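Local structure of protein osa (Shigella flexneri, 4O7K) at residues A55-S60 and M144-H149. The protein suppresses Agrobacterium tumefaciens oncogenicity and is a plasmid fertility inhibition factor of the ParB/Srx superfamily. The protein carries 1 engineered substitution. Numbering follows the deposited sequence.
Sequences AFMTAS and MWLLAH. With PO4 (phosphate ion), chain C.
Met57 and Leu146 meet tip to tip: the sulfur SD of Met57 lies 3.8 Å from CD1 of Leu146. Met57 extends through chi2, and the bend at chi3 (84°) lets SD meet both leucine methyls while CE turns to CD1; a flexible thioether suits such a meeting between a strand and a helix. Two residues earlier on the strand, Ala55 also points its methyl at the helix and needs nothing longer, because the broad indole of Trp145 comes to it, CZ3 standing 4.0 Å from Ala55 CB in an oblique approach. The contact thus lays helix 140-148 against strand 55-58 of the mixed sheet, in a buried part of this ParB/Srx-type protein, with Leu47 of the adjacent strand touching both Met57 and Leu146. Tryptophan pairs this apolar surface with one N-H on its pyrrole side, and NE1 gives a bent hydrogen bond to phosphate O1 at 3.2 Å. His149, just past the helix, sets its ring over one indole face, ND1 sitting 3.3 Å above the plane of Trp145. Histidine offers two ring nitrogens: ND1 donates to Trp145 O (2.8 Å), which lies in the imidazole plane, helping to fix the ring's rotation, while His149 N grips this oxygen from the opposite face. NE2 of His149 donates to phosphate O2 at 2.7 Å, nearly straight, and His52 also binds this ion, probably acquired from the crystallisation liquor.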
loop_
_atom_site.group_PDB
_atom_site.type_symbol
_atom_site.label_atom_id
_atom_site.label_comp_id
_atom_site.label_asym_id
_atom_site.label_seq_id
_atom_site.Cartn_x
_atom_site.Cartn_y
_atom_site.Cartn_z
ATOM N N ALA A 55 -4.995 2.210 12.759
ATOM C CA ALA A 55 -5.855 2.262 11.584
ATOM C C ALA A 55 -6.454 0.880 11.351
ATOM O O ALA A 55 -5.903 -0.130 11.809
ATOM C CB ALA A 55 -5.076 2.736 10.353
ATOM N N PHE A 56 -7.592 0.841 10.663
ATOM C CA PHE A 56 -8.231 -0.417 10.302
ATOM C C PHE A 56 -8.591 -0.424 8.820
ATOM O O PHE A 56 -9.066 0.578 8.284
ATOM C CB PHE A 56 -9.481 -0.656 11.148
ATOM C CG PHE A 56 -9.182 -0.897 12.597
ATOM C CD1 PHE A 56 -8.985 0.169 13.461
ATOM C CD2 PHE A 56 -9.073 -2.188 13.092
ATOM C CE1 PHE A 56 -8.688 -0.053 14.805
ATOM C CE2 PHE A 56 -8.783 -2.416 14.445
ATOM C CZ PHE A 56 -8.591 -1.347 15.296
ATOM N N MET A 57 -8.353 -1.556 8.161
ATOM C CA MET A 57 -8.700 -1.710 6.761
ATOM C C MET A 57 -9.419 -3.029 6.547
ATOM O O MET A 57 -9.344 -3.923 7.393
ATOM C CB MET A 57 -7.451 -1.618 5.873
ATOM C CG MET A 57 -6.697 -0.302 6.028
ATOM S SD MET A 57 -5.418 -0.097 4.772
ATOM C CE MET A 57 -6.427 0.553 3.444
ATOM N N THR A 58 -10.109 -3.145 5.414
ATOM C CA THR A 58 -10.914 -4.322 5.135
ATOM C C THR A 58 -10.846 -4.733 3.667
ATOM O O THR A 58 -10.629 -3.900 2.792
ATOM C CB THR A 58 -12.394 -4.096 5.510
ATOM O OG1 THR A 58 -13.138 -5.284 5.221
ATOM C CG2 THR A 58 -12.980 -2.929 4.713
ATOM N N ALA A 59 -11.038 -6.020 3.406
ATOM C CA ALA A 59 -11.096 -6.519 2.033
ATOM C C ALA A 59 -12.541 -6.739 1.584
ATOM O O ALA A 59 -12.802 -7.537 0.682
ATOM C CB ALA A 59 -10.303 -7.817 1.910
ATOM N N SER A 60 -13.477 -6.030 2.211
ATOM C CA SER A 60 -14.895 -6.262 1.964
ATOM C C SER A 60 -15.281 -5.970 0.520
ATOM O O SER A 60 -16.228 -6.553 -0.003
ATOM C CB SER A 60 -15.748 -5.418 2.915
ATOM O OG SER A 60 -15.634 -4.042 2.619
ATOM N N MET A 144 -1.375 7.017 0.050
ATOM C CA MET A 144 -0.560 8.146 0.499
ATOM C C MET A 144 -0.640 8.322 2.014
ATOM O O MET A 144 0.361 8.599 2.680
ATOM C CB MET A 144 -0.994 9.445 -0.187
ATOM C CG MET A 144 -0.769 9.482 -1.690
ATOM S SD MET A 144 -1.276 11.090 -2.324
ATOM C CE MET A 144 -1.294 10.788 -4.102
ATOM N N TRP A 145 -1.849 8.177 2.544
ATOM C CA TRP A 145 -2.077 8.339 3.976
ATOM C C TRP A 145 -1.197 7.343 4.728
ATOM O O TRP A 145 -0.448 7.726 5.627
ATOM C CB TRP A 145 -3.563 8.143 4.315
ATOM C CG TRP A 145 -3.921 8.496 5.755
ATOM C CD1 TRP A 145 -4.390 9.700 6.220
ATOM C CD2 TRP A 145 -3.829 7.635 6.902
ATOM N NE1 TRP A 145 -4.596 9.636 7.581
ATOM C CE2 TRP A 145 -4.258 8.381 8.024
ATOM C CE3 TRP A 145 -3.422 6.306 7.088
ATOM C CZ2 TRP A 145 -4.297 7.843 9.307
ATOM C CZ3 TRP A 145 -3.463 5.775 8.362
ATOM C CH2 TRP A 145 -3.900 6.543 9.459
ATOM N N LEU A 146 -1.244 6.076 4.309
ATOM C CA LEU A 146 -0.485 5.015 4.966
ATOM C C LEU A 146 1.006 5.281 4.871
ATOM O O LEU A 146 1.737 5.136 5.847
ATOM C CB LEU A 146 -0.820 3.638 4.362
ATOM C CG LEU A 146 -2.247 3.099 4.551
ATOM C CD1 LEU A 146 -2.567 2.051 3.493
ATOM C CD2 LEU A 146 -2.414 2.504 5.939
ATOM N N LEU A 147 1.448 5.690 3.691
ATOM C CA LEU A 147 2.866 5.955 3.462
ATOM C C LEU A 147 3.360 7.150 4.285
ATOM O O LEU A 147 4.409 7.082 4.941
ATOM C CB LEU A 147 3.114 6.182 1.975
ATOM C CG LEU A 147 3.028 4.913 1.130
ATOM C CD1 LEU A 147 3.287 5.263 -0.331
ATOM C CD2 LEU A 147 4.022 3.862 1.642
ATOM N N ALA A 148 2.590 8.232 4.266
ATOM C CA ALA A 148 2.962 9.442 4.996
ATOM C C ALA A 148 2.951 9.184 6.498
ATOM O O ALA A 148 3.692 9.826 7.244
ATOM C CB ALA A 148 2.027 10.601 4.641
ATOM N N HIS A 149 2.130 8.232 6.938
ATOM C CA HIS A 149 2.071 7.888 8.368
ATOM C C HIS A 149 3.029 6.757 8.732
ATOM O O HIS A 149 3.031 6.269 9.865
ATOM C CB HIS A 149 0.649 7.505 8.773
ATOM C CG HIS A 149 -0.261 8.680 8.936
ATOM N ND1 HIS A 149 -0.980 9.217 7.893
ATOM C CD2 HIS A 149 -0.557 9.430 10.025
ATOM C CE1 HIS A 149 -1.684 10.246 8.331
ATOM N NE2 HIS A 149 -1.450 10.392 9.623
HETATM P P PO4 C . -4.235 12.286 10.687
HETATM O O1 PO4 C . -4.110 12.366 9.172
HETATM O O2 PO4 C . -2.888 11.985 11.299
HETATM O O3 PO4 C . -4.740 13.596 11.245
HETATM O O4 PO4 C . -5.219 11.203 11.056
#